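Local coordinates for protein endo-beta-mannanase (Opitutaceae bacterium TAV5, PDB 7BOB) that probably releases mannose from the chain ends of beta-1,4-linked mannosides, as a homotrimeric exo-acting family 5 glycoside hydrolase from a termite-hindgut bacterium, at residues Ile445-Val450 and Lys458-Trp463; Leu470-Pro475 and Ser485-Ala490; Val541-His544 and Gly549-Thr552. All coordinates share one frame; numbering follows the deposited sequence.

Interaction 1. Residues Ile445-Val450 and Lys458-Trp463; sequences IIITGV and KELHSW
Ile445 lays CG1 and CD1 over one face of the Trp463 indole. With CG1 anti to the carbonyl carbon (chi1 -73°) and the rest of the chain extended, the residue reaches out from its strand until CD1 sits 3.5 Å from the centroid of the six-membered ring, only 9° off its normal. This is a CH-pi contact. CG1 also lies against the ring, 3.5 Å from Trp463 CH2, and the two side chains slant across one another. A flat, wide indole suits a branched aliphatic chain here because its face takes up several carbons at once. Were Trp463 replaced by an alanine, Ile445 would probably lose the surface it lies on and a gap open between strand and helix. The indole nitrogen NE1 has a weak hydrogen bond to the carbonyl oxygen of Val442, which may help to fix its rotation.

Strand 444-448 is the first strand of a beta-alpha-beta unit in the domain beyond the catalytic barrel; helix 454-465 crosses back over the sheet toward strand 469-473, and Trp463 and Leu460 lie on the side of the helix that faces the sheet.

Two residues further along, Ile447 again points toward the helix. Its CD1 meets Leu460 CD1 at 3.8 Å, tip to tip; the long aliphatic ends of both residues span the distance between strand and helix and suit the apolar core in which they meet. Leu460 also touches Leu470 of the adjoining strand, and Leu436 lies against both Leu460 and Trp463.

Interaction 2. Residues Leu470-Pro475 and Ser485-Ala490; sequences LLWHAP and SRLVGA
Trp472 meets Leu487 and Val488 because its CG stands anti to the backbone N (chi1 -160°), which carries the indole out from strand 469-473 toward helix 482-488. From the helix, Val488 turns CG2 anti to the carbonyl carbon, so that this methyl is the branch that reaches the indole. The touching part of the ring is its benzo side: Trp472 CZ3 lies 3.8 Å from Leu487 CD2, and Val488 CG2 is 3.9 Å from the same CZ3. Both aliphatic side chains run at about a right angle to the tryptophan. The CZ3 corner thus meets two consecutive residues of the helix, and Val488 CG2 also reaches Trp472 CE3, at the same distance as CZ3.

Pro475, just past the strand, completes the cluster. Its CG approaches Val488 CG2 at 4.2 Å, again at about a right angle, and its CB rests 3.8 Å above the Trp472 ring plane, toward the rim. A proline suits this place, since a rigid apolar ring can lie on the indole while also meeting the valine. All four touching residues are buried, and the contact is wholly apolar.

Behind the valine the helix ends. Ser485 O accepts both Gly489 N and Ala490 N, and Gly489 takes a positive phi at which a side chain would collide with the carbonyl oxygen of Val488. The chain then passes straight into strand 490-496. Strand 469-473, with an apolar residue aimed at the helix 482-488 that follows it, is a beta-alpha step of an open, mixed alpha/beta sheet whose first four strands run in the order 2-1-3-4, a likeness to flavodoxin-like folds.

Interaction 3. Residues Val541-His544 and Gly549-Thr552; sequences VLRH and GCVT
Strands 539-546 and 549-554 form a beta hairpin, and Arg543 and His544 on the first pair with Thr552 and Val551 on the second. The short segments run antiparallel, 167° between their directions and 4.6 Å apart at closest approach. His544 and Val551 are the hydrogen-bonded pair: His544 N donates to Val551 O at 2.8 Å, and Val551 N returns a bond to His544 O at 2.7 Å. Around them lie CA-H...O contacts, among them Thr552 CA to Leu542 O at 3.3 Å.

Arg543 and Thr552 are the non-hydrogen-bonded pair, and here the side chains make the link. They lie side by side, pointing the same way. A bend at chi3 (-83°) turns the end of the arginine back to the threonine, and NE donates to Thr552 OG1 at 2.9 Å with the hydroxyl oxygen at the edge of the guanidinium, close to its plane. The bond is fairly straight, 160° at the hydrogen. NH2 adds a weak second bond to the same oxygen, and the pair probably limits how far the guanidinium can turn. On the same face, Arg543 CG packs against Cys550 SG at 3.5 Å, the small thiol lying beside the aliphatic part of the arginine. Val541 CG1 touches Thr552 CG2 at 3.9 Å, so the threonine serves a polar and an apolar neighbour with its two branches.

Thr585 touches both Arg543 and Thr552 on their face. On the other, Val551, whose branched CB suits a strand, sets apolar methyls against Leu487 of helix 482-488, and a histidine fits because His544 ND1 hydrogen-bonds Leu487 O near the helix end. Strand 549-554 lies between strand 469-473 and its hairpin partner, which in turn adjoins strand 529-533.

Following the chain from its N terminus, the three contacts come in series, each closing before the next opens; none nests in or crosses another. Interaction 1 closes the short connection from strand 444-448 to helix 454-465. The chain then returns as strand 469-473, parallel to the first, and interaction 2 closes the next connection, to helix 482-488. After several more strands, interaction 3 closes a tight turn within a hairpin. All three reach one mixed sheet. Strand 469-473 joins them, with probable backbone hydrogen bonds to 444-448 on one side and to 549-554 on the other, while helix 482-488 touches the hairpin through His544 and through apolar side chains on the same face.

Interaction 1. Residues Ile445-Val450 and Lys458-Trp463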
loop_
_atom_site.group_PDB
_atom_site.type_symbol
_atom_site.label_atom_id
_atom_site.label_comp_id
_atom_site.label_asym_id
_atom_site.label_seq_id
_atom_site.Cartn_x
_atom_site.Cartn_y
_atom_site.Cartn_z
ATOM N N ILE A 445 32.655 -3.385 -16.037
ATOM C CA ILE A 445 31.458 -3.753 -15.290
ATOM C C ILE A 445 30.877 -2.496 -14.665
ATOM O O ILE A 445 31.596 -1.740 -13.996
ATOM C CB ILE A 445 31.748 -4.803 -14.200
ATOM C CG1 ILE A 445 32.002 -6.182 -14.834
ATOM C CG2 ILE A 445 30.576 -4.878 -13.233
ATOM C CD1 ILE A 445 32.377 -7.260 -13.832
ATOM N N ILE A 446 29.585 -2.271 -14.885
ATOM C CA ILE A 446 28.872 -1.150 -14.294
ATOM C C ILE A 446 27.874 -1.704 -13.292
ATOM O O ILE A 446 27.057 -2.571 -13.633
ATOM C CB ILE A 446 28.159 -0.295 -15.352
ATOM C CG1 ILE A 446 29.164 0.260 -16.352
ATOM C CG2 ILE A 446 27.435 0.868 -14.678
ATOM C CD1 ILE A 446 28.509 1.105 -17.411
ATOM N N ILE A 447 27.953 -1.225 -12.059
ATOM C CA ILE A 447 26.990 -1.578 -11.027
ATOM C C ILE A 447 26.022 -0.409 -10.888
ATOM O O ILE A 447 26.427 0.714 -10.546
ATOM C CB ILE A 447 27.688 -1.904 -9.699
ATOM C CG1 ILE A 447 28.683 -3.058 -9.879
ATOM C CG2 ILE A 447 26.664 -2.191 -8.628
ATOM C CD1 ILE A 447 29.435 -3.439 -8.600
ATOM N N THR A 448 24.748 -0.664 -11.168
ATOM C CA THR A 448 23.739 0.397 -11.239
ATOM C C THR A 448 22.985 0.548 -9.915
ATOM O O THR A 448 21.776 0.356 -9.851
ATOM C CB THR A 448 22.763 0.109 -12.379
ATOM O OG1 THR A 448 22.108 -1.157 -12.145
ATOM C CG2 THR A 448 23.507 0.081 -13.713
ATOM N N GLY A 449 23.703 0.926 -8.862
ATOM C CA GLY A 449 23.076 1.092 -7.564
ATOM C C GLY A 449 22.267 -0.111 -7.121
ATOM O O GLY A 449 21.083 0.022 -6.793
ATOM N N VAL A 450 22.862 -1.297 -7.159
ATOM C CA VAL A 450 22.222 -2.473 -6.594
ATOM C C VAL A 450 23.039 -2.904 -5.391
ATOM O O VAL A 450 24.205 -2.522 -5.223
ATOM C CB VAL A 450 22.073 -3.623 -7.604
ATOM C CG1 VAL A 450 21.083 -3.227 -8.694
ATOM C CG2 VAL A 450 23.424 -3.997 -8.210
ATOM N N LYS A 458 34.175 -9.273 -2.363
ATOM C CA LYS A 458 35.445 -9.987 -2.452
ATOM C C LYS A 458 35.750 -10.409 -3.885
ATOM O O LYS A 458 36.873 -10.239 -4.370
ATOM C CB LYS A 458 35.414 -11.210 -1.530
ATOM C CG LYS A 458 35.527 -10.863 -0.038
ATOM C CD LYS A 458 35.468 -12.124 0.828
ATOM C CE LYS A 458 35.421 -11.778 2.320
ATOM N NZ LYS A 458 35.093 -12.966 3.162
ATOM N N GLU A 459 34.756 -10.968 -4.578
ATOM C CA GLU A 459 34.974 -11.408 -5.948
ATOM C C GLU A 459 35.196 -10.220 -6.866
ATOM O O GLU A 459 36.101 -10.245 -7.706
ATOM C CB GLU A 459 33.801 -12.261 -6.430
ATOM C CG GLU A 459 33.963 -12.825 -7.842
ATOM C CD GLU A 459 34.803 -14.099 -7.901
ATOM O OE1 GLU A 459 34.958 -14.653 -9.016
ATOM O OE2 GLU A 459 35.310 -14.538 -6.843
ATOM N N LEU A 460 34.403 -9.158 -6.705
ATOM C CA LEU A 460 34.643 -7.945 -7.479
ATOM C C LEU A 460 36.053 -7.418 -7.248
ATOM O O LEU A 460 36.693 -6.913 -8.178
ATOM C CB LEU A 460 33.612 -6.879 -7.120
ATOM C CG LEU A 460 32.255 -7.044 -7.798
ATOM C CD1 LEU A 460 31.181 -6.337 -6.976
ATOM C CD2 LEU A 460 32.314 -6.489 -9.212
ATOM N N HIS A 461 36.562 -7.543 -6.020
ATOM C CA HIS A 461 37.925 -7.105 -5.721
ATOM C C HIS A 461 38.940 -7.893 -6.549
ATOM O O HIS A 461 39.753 -7.317 -7.284
ATOM C CB HIS A 461 38.191 -7.260 -4.217
ATOM C CG HIS A 461 39.586 -6.917 -3.799
ATOM N ND1 HIS A 461 39.952 -5.653 -3.383
ATOM C CD2 HIS A 461 40.707 -7.674 -3.729
ATOM C CE1 HIS A 461 41.237 -5.646 -3.081
ATOM N NE2 HIS A 461 41.719 -6.860 -3.280
ATOM N N SER A 462 38.870 -9.220 -6.469
ATOM C CA SER A 462 39.797 -10.073 -7.198
ATOM C C SER A 462 39.689 -9.862 -8.710
ATOM O O SER A 462 40.705 -9.831 -9.414
ATOM C CB SER A 462 39.540 -11.529 -6.816
ATOM O OG SER A 462 39.928 -12.380 -7.868
ATOM N N TRP A 463 38.465 -9.718 -9.225
ATOM C CA TRP A 463 38.287 -9.347 -10.628
ATOM C C TRP A 463 38.976 -8.019 -10.953
ATOM O O TRP A 463 39.670 -7.901 -11.975
ATOM C CB TRP A 463 36.795 -9.274 -10.964
ATOM C CG TRP A 463 36.532 -8.857 -12.386
ATOM C CD1 TRP A 463 36.604 -9.646 -13.487
ATOM C CD2 TRP A 463 36.155 -7.550 -12.856
ATOM N NE1 TRP A 463 36.300 -8.925 -14.616
ATOM C CE2 TRP A 463 36.017 -7.636 -14.260
ATOM C CE3 TRP A 463 35.903 -6.324 -12.224
ATOM C CZ2 TRP A 463 35.651 -6.545 -15.051
ATOM C CZ3 TRP A 463 35.542 -5.230 -13.012
ATOM C CH2 TRP A 463 35.420 -5.351 -14.413
#

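Interaction 2. Residues Leu470-Pro475 and Ser485-Ala490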
loop_
_atom_site.group_PDB
_atom_site.type_symbol
_atom_site.label_atom_id
_atom_site.label_comp_id
_atom_site.label_asym_id
_atom_site.label_seq_id
_atom_site.Cartn_x
_atom_site.Cartn_y
_atom_site.Cartn_z
ATOM N N LEU A 470 35.889 -1.120 -13.038
ATOM C CA LEU A 470 34.593 -1.123 -12.354
ATOM C C LEU A 470 34.066 0.302 -12.226
ATOM O O LEU A 470 34.716 1.164 -11.613
ATOM C CB LEU A 470 34.708 -1.770 -10.973
ATOM C CG LEU A 470 33.452 -1.942 -10.115
ATOM C CD1 LEU A 470 32.494 -2.975 -10.737
ATOM C CD2 LEU A 470 33.852 -2.365 -8.713
ATOM N N LEU A 471 32.891 0.551 -12.801
ATOM C CA LEU A 471 32.147 1.784 -12.563
ATOM C C LEU A 471 31.024 1.463 -11.576
ATOM O O LEU A 471 30.069 0.753 -11.919
ATOM C CB LEU A 471 31.597 2.362 -13.863
ATOM C CG LEU A 471 30.719 3.602 -13.706
ATOM C CD1 LEU A 471 31.408 4.700 -12.852
ATOM C CD2 LEU A 471 30.382 4.142 -15.080
ATOM N N TRP A 472 31.145 1.969 -10.349
ATOM C CA TRP A 472 30.279 1.571 -9.234
ATOM C C TRP A 472 29.356 2.732 -8.882
ATOM O O TRP A 472 29.754 3.662 -8.172
ATOM C CB TRP A 472 31.115 1.155 -8.031
ATOM C CG TRP A 472 30.374 0.314 -7.037
ATOM C CD1 TRP A 472 29.020 0.203 -6.897
ATOM C CD2 TRP A 472 30.953 -0.525 -6.030
ATOM N NE1 TRP A 472 28.725 -0.662 -5.875
ATOM C CE2 TRP A 472 29.892 -1.133 -5.334
ATOM C CE3 TRP A 472 32.272 -0.819 -5.649
ATOM C CZ2 TRP A 472 30.100 -2.020 -4.283
ATOM C CZ3 TRP A 472 32.478 -1.707 -4.609
ATOM C CH2 TRP A 472 31.398 -2.298 -3.938
ATOM N N HIS A 473 28.116 2.679 -9.354
ATOM C CA HIS A 473 27.171 3.727 -8.990
ATOM C C HIS A 473 26.546 3.386 -7.642
ATOM O O HIS A 473 25.873 2.354 -7.507
ATOM C CB HIS A 473 26.112 3.911 -10.071
ATOM C CG HIS A 473 26.599 4.704 -11.243
ATOM N ND1 HIS A 473 25.918 4.770 -12.439
ATOM C CD2 HIS A 473 27.715 5.457 -11.404
ATOM C CE1 HIS A 473 26.588 5.541 -13.281
ATOM N NE2 HIS A 473 27.686 5.965 -12.680
ATOM N N ALA A 474 26.808 4.238 -6.646
ATOM C CA ALA A 474 26.212 4.244 -5.314
ATOM C C ALA A 474 26.526 2.969 -4.543
ATOM O O ALA A 474 25.630 2.143 -4.337
ATOM C CB ALA A 474 24.697 4.435 -5.412
ATOM N N PRO A 475 27.769 2.755 -4.111
ATOM C CA PRO A 475 28.044 1.600 -3.250
ATOM C C PRO A 475 27.175 1.645 -2.004
ATOM O O PRO A 475 26.742 2.707 -1.555
ATOM C CB PRO A 475 29.531 1.742 -2.905
ATOM C CG PRO A 475 29.980 3.046 -3.525
ATOM C CD PRO A 475 29.001 3.412 -4.576
ATOM N N SER A 485 35.471 -0.790 1.831
ATOM C CA SER A 485 36.385 0.348 1.969
ATOM C C SER A 485 37.713 0.111 1.252
ATOM O O SER A 485 38.245 1.024 0.617
ATOM C CB SER A 485 36.639 0.669 3.445
ATOM O OG SER A 485 35.450 1.080 4.095
ATOM N N ARG A 486 38.265 -1.101 1.344
ATOM C CA ARG A 486 39.500 -1.399 0.614
ATOM C C ARG A 486 39.280 -1.435 -0.890
ATOM O O ARG A 486 40.217 -1.171 -1.650
ATOM C CB ARG A 486 40.104 -2.727 1.084
ATOM C CG ARG A 486 40.370 -2.742 2.581
ATOM C CD ARG A 486 41.234 -3.918 3.022
ATOM N NE ARG A 486 40.541 -5.202 2.876
ATOM C CZ ARG A 486 40.055 -5.924 3.890
ATOM N NH1 ARG A 486 40.172 -5.489 5.149
ATOM N NH2 ARG A 486 39.443 -7.080 3.641
ATOM N N LEU A 487 38.066 -1.766 -1.345
ATOM C CA LEU A 487 37.812 -1.795 -2.783
ATOM C C LEU A 487 37.487 -0.410 -3.326
ATOM O O LEU A 487 38.029 0.002 -4.357
ATOM C CB LEU A 487 36.676 -2.757 -3.105
ATOM C CG LEU A 487 36.387 -2.955 -4.596
ATOM C CD1 LEU A 487 37.676 -3.191 -5.378
ATOM C CD2 LEU A 487 35.427 -4.112 -4.780
ATOM N N VAL A 488 36.594 0.321 -2.661
ATOM C CA VAL A 488 36.305 1.678 -3.108
ATOM C C VAL A 488 37.523 2.581 -2.896
ATOM O O VAL A 488 37.803 3.467 -3.713
ATOM C CB VAL A 488 35.062 2.216 -2.378
ATOM C CG1 VAL A 488 34.977 3.751 -2.507
ATOM C CG2 VAL A 488 33.812 1.546 -2.910
ATOM N N GLY A 489 38.264 2.360 -1.812
ATOM C CA GLY A 489 39.389 3.200 -1.462
ATOM C C GLY A 489 39.073 4.346 -0.520
ATOM O O GLY A 489 39.727 5.390 -0.595
ATOM N N ALA A 490 38.097 4.181 0.374
ATOM C CA ALA A 490 37.617 5.245 1.241
ATOM C C ALA A 490 36.788 4.617 2.355
ATOM O O ALA A 490 36.225 3.538 2.179
ATOM C CB ALA A 490 36.787 6.264 0.459
#

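Interaction 3. Residues Val541-His544 and Gly549-Thr552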
loop_
_atom_site.group_PDB
_atom_site.type_symbol
_atom_site.label_atom_id
_atom_site.label_comp_id
_atom_site.label_asym_id
_atom_site.label_seq_id
_atom_site.Cartn_x
_atom_site.Cartn_y
_atom_site.Cartn_z
ATOM N N VAL A 541 32.776 11.755 -6.717
ATOM C CA VAL A 541 33.271 10.636 -7.522
ATOM C C VAL A 541 34.700 10.320 -7.095
ATOM O O VAL A 541 35.573 11.198 -7.126
ATOM C CB VAL A 541 33.216 10.917 -9.035
ATOM C CG1 VAL A 541 33.698 9.697 -9.799
ATOM C CG2 VAL A 541 31.801 11.290 -9.487
ATOM N N LEU A 542 34.937 9.079 -6.696
ATOM C CA LEU A 542 36.263 8.590 -6.354
ATOM C C LEU A 542 36.813 7.699 -7.464
ATOM O O LEU A 542 36.062 7.113 -8.254
ATOM C CB LEU A 542 36.238 7.802 -5.046
ATOM C CG LEU A 542 35.490 8.380 -3.859
ATOM C CD1 LEU A 542 35.626 7.444 -2.661
ATOM C CD2 LEU A 542 36.020 9.778 -3.521
ATOM N N ARG A 543 38.146 7.584 -7.500
ATOM C CA ARG A 543 38.847 6.703 -8.440
ATOM C C ARG A 543 39.989 6.004 -7.713
ATOM O O ARG A 543 40.846 6.665 -7.120
ATOM C CB ARG A 543 39.389 7.475 -9.656
ATOM C CG ARG A 543 39.925 6.573 -10.772
ATOM C CD ARG A 543 39.883 7.238 -12.147
ATOM N NE ARG A 543 38.570 7.117 -12.775
ATOM C CZ ARG A 543 38.160 7.816 -13.833
ATOM N NH1 ARG A 543 38.968 8.702 -14.417
ATOM N NH2 ARG A 543 36.932 7.620 -14.316
ATOM N N HIS A 544 39.999 4.676 -7.758
ATOM C CA HIS A 544 40.896 3.876 -6.935
ATOM C C HIS A 544 41.490 2.783 -7.793
ATOM O O HIS A 544 40.749 1.975 -8.367
ATOM C CB HIS A 544 40.158 3.255 -5.746
ATOM C CG HIS A 544 41.058 2.590 -4.752
ATOM N ND1 HIS A 544 40.657 1.518 -3.984
ATOM C CD2 HIS A 544 42.338 2.850 -4.392
ATOM C CE1 HIS A 544 41.649 1.147 -3.195
ATOM N NE2 HIS A 544 42.682 1.940 -3.422
ATOM N N GLY A 549 43.483 -3.178 -12.109
ATOM C CA GLY A 549 42.229 -2.546 -12.454
ATOM C C GLY A 549 42.015 -1.221 -11.745
ATOM O O GLY A 549 42.891 -0.691 -11.057
ATOM N N CYS A 550 40.797 -0.692 -11.908
ATOM C CA CYS A 550 40.484 0.657 -11.445
ATOM C C CYS A 550 39.000 0.772 -11.115
ATOM O O CYS A 550 38.150 0.549 -11.992
ATOM C CB CYS A 550 40.875 1.676 -12.507
ATOM S SG CYS A 550 40.505 3.364 -12.042
ATOM N N VAL A 551 38.701 1.151 -9.868
ATOM C CA VAL A 551 37.343 1.337 -9.363
ATOM C C VAL A 551 37.001 2.816 -9.435
ATOM O O VAL A 551 37.666 3.640 -8.791
ATOM C CB VAL A 551 37.217 0.839 -7.913
ATOM C CG1 VAL A 551 35.772 1.028 -7.384
ATOM C CG2 VAL A 551 37.675 -0.608 -7.797
ATOM N N THR A 552 35.960 3.157 -10.192
ATOM C CA THR A 552 35.403 4.513 -10.196
ATOM C C THR A 552 34.054 4.471 -9.469
ATOM O O THR A 552 33.070 3.936 -9.997
ATOM C CB THR A 552 35.267 5.052 -11.624
ATOM O OG1 THR A 552 36.551 5.067 -12.252
ATOM C CG2 THR A 552 34.687 6.449 -11.651
#